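PDB 3FRY: probable copper-exporting P-type ATPase A from Archaeoglobus fulgidus, which probably exports copper across the cell membrane at the cost of ATP, the fragment here being its C-terminal heavy-metal-associated domain, crystallised as a domain-swapped pair. Local coordinates for residues A21-A26 against A61-K66; A30-E35 against A42-N47. All coordinates share one frame; numbering follows the deposited sequence.

Contact 1. Residues A21-A26 against A61-K66; sequences ARVKKA and AGYQAK
The guanidinium of R22 lies with one face over the backbone of A61: its NH2 is 3.8 Å from A61 CA, while the carbonyl oxygen A61 O stands 3.9 Å above the guanidinium plane, displaced toward its rim. The second flat group, the ring of Y63, receives V23 CG2 at an oblique angle, closest at Y63 CD1 (3.6 Å), with CE1 of the same ring slightly farther off. The valine torsion explains which branch touches: with CG1 anti to the backbone N (chi1 173°), CG2 falls beside that nitrogen and reaches the tyrosine. Between these two groups A61, the residue most covered by the other segment, aims its methyl at helix 20-29, and its CB meets A26 CB at 4.2 Å. R22 and A26 lie one helical turn apart, linked by the bond from A26 N to R22 O (2.8 Å), so A61 is met by two successive turns of the helix.

Just beyond helix 51-60 the chain leaves helical geometry at G62, whose positive phi (108°) closes a Schellman motif; Y63 then leads into strand 64-67, which pairs antiparallel with a strand of the second subunit, whose L14 also packs on V23 and whose S12 packs on Y63. This packs the first helix of the ferredoxin-like heavy-metal-associated fold against the link from second helix to last strand. With 206 Å² buried, and no approach qualifying as a hydrogen bond or salt bridge, helix 20-29 and the A61-Y63 turn are joined by van der Waals packing, the arginine contributing the flat side of its charged group.

Contact 2. Residues A30-E35 against A42-N47; sequences AGAKVE and AVVAGN
V44 lies against A32 and V34 on one side of the sheet: its CG2 is 3.9 Å from A32 CB, and its CG1 meets V34 CG2 at 4.1 Å, the two valines crossing at a slant. With V44 CG1 anti to the carbonyl carbon (chi1 -50°), that branch goes to V34, and CG2, between carbonyl carbon and backbone N, to A32. A45 and K33 share the other side, their CB atoms 3.9 Å apart, and the lysine chain then leads away from the strand.

K33 and A45 form an antiparallel hydrogen-bonded pair, K33 N to A45 O at 2.9 Å (172° at the hydrogen) and A45 N to K33 O at 2.7 Å; V34 and V44 follow as a non-hydrogen-bonded pair. E35 N then donates to V43 O at 2.8 Å, less straight at 155°. The carboxylate of E35 folds back over A45, OE2 standing 4.0 Å from A45 CB, and OE1 makes a long salt bridge to K33 NZ.

Strand 41-47 also pairs antiparallel with a strand of the second subunit, while V34 packs on helix 20-29. This is the beta hairpin of the ferredoxin-like heavy-metal-associated fold, its sheet completed across a domain-swapped interface.

Contact 2 is nested within the chain loop that contact 1 closes, and their centres lie about 12 Å apart. Both are partly buried: V23 and A61 are buried and R22 exposed in contact 1, A32 and V44 buried and K33 and E35 exposed in contact 2. Helix 20-29 connects them: one side of it meets residues 61-66, while K24 O touches V34 CG2 of the hairpin at 3.7 Å. Contact 1 sets helix against turn through side-chain packing, whereas contact 2 joins strand to strand through backbone hydrogen bonds and buries more surface. Residues 64-66 pair with the second subunit without joining contact 1's packing; V43 and V44 serve both contact 2 and the interface.

Contact 1. Residues A21-A26 against A61-K66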
loop_
_atom_site.group_PDB
_atom_site.type_symbol
_atom_site.label_atom_id
_atom_site.label_comp_id
_atom_site.label_asym_id
_atom_site.label_seq_id
_atom_site.Cartn_x
_atom_site.Cartn_y
_atom_site.Cartn_z
ATOM N N ALA A 21 6.158 5.246 -12.074
ATOM C CA ALA A 21 6.909 5.616 -13.266
ATOM C C ALA A 21 8.221 6.338 -12.980
ATOM O O ALA A 21 9.254 5.996 -13.567
ATOM C CB ALA A 21 6.030 6.463 -14.197
ATOM N N ARG A 22 8.191 7.333 -12.094
ATOM C CA ARG A 22 9.406 8.073 -11.764
ATOM C C ARG A 22 10.448 7.180 -11.119
ATOM O O ARG A 22 11.641 7.371 -11.333
ATOM C CB ARG A 22 9.125 9.245 -10.816
ATOM C CG ARG A 22 8.913 10.580 -11.505
ATOM C CD ARG A 22 9.091 11.751 -10.529
ATOM N NE ARG A 22 10.498 12.051 -10.259
ATOM C CZ ARG A 22 10.923 12.977 -9.402
ATOM N NH1 ARG A 22 10.056 13.708 -8.709
ATOM N NH2 ARG A 22 12.222 13.181 -9.242
ATOM N N VAL A 23 10.000 6.215 -10.324
ATOM C CA VAL A 23 10.930 5.306 -9.668
ATOM C C VAL A 23 11.643 4.484 -10.736
ATOM O O VAL A 23 12.866 4.332 -10.706
ATOM C CB VAL A 23 10.199 4.375 -8.668
ATOM C CG1 VAL A 23 11.162 3.315 -8.120
ATOM C CG2 VAL A 23 9.648 5.209 -7.508
ATOM N N LYS A 24 10.873 3.968 -11.687
ATOM C CA LYS A 24 11.448 3.181 -12.773
ATOM C C LYS A 24 12.492 4.002 -13.521
ATOM O O LYS A 24 13.606 3.531 -13.756
ATOM C CB LYS A 24 10.359 2.727 -13.750
ATOM C CG LYS A 24 10.890 1.845 -14.869
ATOM C CD LYS A 24 9.773 1.257 -15.729
ATOM C CE LYS A 24 10.341 0.255 -16.729
ATOM N NZ LYS A 24 9.286 -0.486 -17.481
ATOM N N LYS A 25 12.126 5.235 -13.875
ATOM C CA LYS A 25 13.011 6.142 -14.605
ATOM C C LYS A 25 14.272 6.475 -13.825
ATOM O O LYS A 25 15.372 6.460 -14.372
ATOM C CB LYS A 25 12.284 7.451 -14.944
ATOM C CG LYS A 25 11.193 7.324 -15.986
ATOM C CD LYS A 25 10.586 8.691 -16.298
ATOM C CE LYS A 25 9.665 8.634 -17.509
ATOM N NZ LYS A 25 8.535 7.687 -17.307
ATOM N N ALA A 26 14.107 6.805 -12.549
ATOM C CA ALA A 26 15.252 7.139 -11.705
ATOM C C ALA A 26 16.228 5.956 -11.654
ATOM O O ALA A 26 17.446 6.139 -11.731
ATOM C CB ALA A 26 14.772 7.502 -10.299
ATOM N N ALA A 61 14.093 10.524 -5.836
ATOM C CA ALA A 61 12.797 10.603 -6.508
ATOM C C ALA A 61 11.718 10.837 -5.465
ATOM O O ALA A 61 10.558 11.078 -5.800
ATOM C CB ALA A 61 12.507 9.312 -7.278
ATOM N N GLY A 62 12.102 10.736 -4.196
ATOM C CA GLY A 62 11.161 10.968 -3.116
ATOM C C GLY A 62 10.700 9.759 -2.319
ATOM O O GLY A 62 9.736 9.857 -1.562
ATOM N N TYR A 63 11.379 8.624 -2.460
ATOM C CA TYR A 63 10.969 7.430 -1.724
ATOM C C TYR A 63 12.116 6.778 -0.970
ATOM O O TYR A 63 13.186 7.363 -0.817
ATOM C CB TYR A 63 10.325 6.428 -2.692
ATOM C CG TYR A 63 9.306 7.094 -3.588
ATOM C CD1 TYR A 63 9.682 7.623 -4.822
ATOM C CD2 TYR A 63 7.986 7.290 -3.157
ATOM C CE1 TYR A 63 8.781 8.336 -5.606
ATOM C CE2 TYR A 63 7.069 8.010 -3.939
ATOM C CZ TYR A 63 7.479 8.530 -5.165
ATOM O OH TYR A 63 6.599 9.262 -5.945
ATOM N N GLN A 64 11.884 5.571 -0.475
ATOM C CA GLN A 64 12.921 4.851 0.242
ATOM C C GLN A 64 13.090 3.474 -0.365
ATOM O O GLN A 64 12.116 2.835 -0.764
ATOM C CB GLN A 64 12.573 4.722 1.725
ATOM C CG GLN A 64 13.697 4.125 2.554
ATOM C CD GLN A 64 15.018 4.860 2.366
ATOM O OE1 GLN A 64 15.623 4.822 1.286
ATOM N NE2 GLN A 64 15.472 5.537 3.418
ATOM N N ALA A 65 14.338 3.031 -0.452
ATOM C CA ALA A 65 14.647 1.725 -1.008
ATOM C C ALA A 65 15.660 1.046 -0.108
ATOM O O ALA A 65 16.540 1.695 0.457
ATOM C CB ALA A 65 15.207 1.865 -2.421
ATOM N N LYS A 66 15.534 -0.266 0.008
ATOM C CA LYS A 66 16.425 -1.046 0.843
ATOM C C LYS A 66 16.703 -2.356 0.128
ATOM O O LYS A 66 15.804 -2.936 -0.474
ATOM C CB LYS A 66 15.743 -1.315 2.184
ATOM C CG LYS A 66 16.659 -1.742 3.313
ATOM C CD LYS A 66 15.896 -1.726 4.646
ATOM C CE LYS A 66 15.340 -0.334 4.952
ATOM N NZ LYS A 66 14.497 -0.298 6.181
#

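Contact 2. Residues A30-E35 against A42-N47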
loop_
_atom_site.group_PDB
_atom_site.type_symbol
_atom_site.label_atom_id
_atom_site.label_comp_id
_atom_site.label_asym_id
_atom_site.label_seq_id
_atom_site.Cartn_x
_atom_site.Cartn_y
_atom_site.Cartn_z
ATOM N N ALA A 30 20.015 5.716 -13.053
ATOM C CA ALA A 30 21.131 5.344 -12.188
ATOM C C ALA A 30 21.922 4.176 -12.787
ATOM O O ALA A 30 22.940 3.753 -12.233
ATOM C CB ALA A 30 20.623 4.986 -10.803
ATOM N N GLY A 31 21.441 3.640 -13.902
ATOM C CA GLY A 31 22.158 2.557 -14.559
ATOM C C GLY A 31 21.609 1.147 -14.462
ATOM O O GLY A 31 22.203 0.209 -15.000
ATOM N N ALA A 32 20.486 0.975 -13.783
ATOM C CA ALA A 32 19.902 -0.352 -13.643
ATOM C C ALA A 32 18.920 -0.648 -14.776
ATOM O O ALA A 32 18.342 0.266 -15.364
ATOM C CB ALA A 32 19.192 -0.463 -12.298
ATOM N N LYS A 33 18.742 -1.930 -15.081
ATOM C CA LYS A 33 17.801 -2.348 -16.113
ATOM C C LYS A 33 16.614 -2.868 -15.308
ATOM O O LYS A 33 16.708 -3.895 -14.638
ATOM C CB LYS A 33 18.402 -3.464 -16.975
ATOM C CG LYS A 33 17.551 -3.853 -18.176
ATOM C CD LYS A 33 18.313 -4.781 -19.115
ATOM C CE LYS A 33 17.454 -5.216 -20.292
ATOM N NZ LYS A 33 16.238 -5.947 -19.858
ATOM N N VAL A 34 15.503 -2.147 -15.364
ATOM C CA VAL A 34 14.330 -2.513 -14.590
ATOM C C VAL A 34 13.538 -3.654 -15.199
ATOM O O VAL A 34 13.153 -3.599 -16.367
ATOM C CB VAL A 34 13.415 -1.293 -14.414
ATOM C CG1 VAL A 34 12.257 -1.636 -13.494
ATOM C CG2 VAL A 34 14.223 -0.126 -13.850
ATOM N N GLU A 35 13.311 -4.692 -14.401
ATOM C CA GLU A 35 12.558 -5.861 -14.845
ATOM C C GLU A 35 11.124 -5.703 -14.359
ATOM O O GLU A 35 10.173 -6.030 -15.061
ATOM C CB GLU A 35 13.134 -7.140 -14.233
ATOM C CG GLU A 35 14.652 -7.204 -14.146
ATOM C CD GLU A 35 15.305 -7.829 -15.361
ATOM O OE1 GLU A 35 15.170 -7.269 -16.472
ATOM O OE2 GLU A 35 15.960 -8.887 -15.199
ATOM N N ALA A 42 11.229 -3.162 -6.399
ATOM C CA ALA A 42 11.786 -2.887 -7.703
ATOM C C ALA A 42 12.760 -4.036 -7.938
ATOM O O ALA A 42 13.627 -4.310 -7.104
ATOM C CB ALA A 42 12.519 -1.561 -7.705
ATOM N N VAL A 43 12.583 -4.739 -9.049
ATOM C CA VAL A 43 13.462 -5.841 -9.389
ATOM C C VAL A 43 14.218 -5.360 -10.610
ATOM O O VAL A 43 13.609 -4.958 -11.602
ATOM C CB VAL A 43 12.654 -7.121 -9.716
ATOM C CG1 VAL A 43 13.596 -8.271 -10.067
ATOM C CG2 VAL A 43 11.793 -7.497 -8.508
ATOM N N VAL A 44 15.542 -5.363 -10.524
ATOM C CA VAL A 44 16.358 -4.900 -11.637
ATOM C C VAL A 44 17.527 -5.808 -11.931
ATOM O O VAL A 44 17.882 -6.678 -11.132
ATOM C CB VAL A 44 16.970 -3.493 -11.370
ATOM C CG1 VAL A 44 15.892 -2.513 -10.918
ATOM C CG2 VAL A 44 18.083 -3.600 -10.324
ATOM N N ALA A 45 18.109 -5.605 -13.107
ATOM C CA ALA A 45 19.308 -6.322 -13.501
ATOM C C ALA A 45 20.316 -5.210 -13.240
ATOM O O ALA A 45 20.225 -4.139 -13.842
ATOM C CB ALA A 45 19.276 -6.675 -14.986
ATOM N N GLY A 46 21.250 -5.441 -12.324
ATOM C CA GLY A 46 22.221 -4.408 -12.020
ATOM C C GLY A 46 23.539 -4.914 -11.475
ATOM O O GLY A 46 23.755 -6.120 -11.339
ATOM N N ASN A 47 24.427 -3.976 -11.173
ATOM C CA ASN A 47 25.744 -4.291 -10.625
ATOM C C ASN A 47 25.710 -4.041 -9.119
ATOM O O ASN A 47 25.353 -2.948 -8.688
ATOM C CB ASN A 47 26.801 -3.397 -11.277
ATOM C CG ASN A 47 26.864 -3.577 -12.786
ATOM O OD1 ASN A 47 27.180 -4.663 -13.283
ATOM N ND2 ASN A 47 26.568 -2.512 -13.522
HETATM O O HOH W 1 24.719 0.052 -12.863
#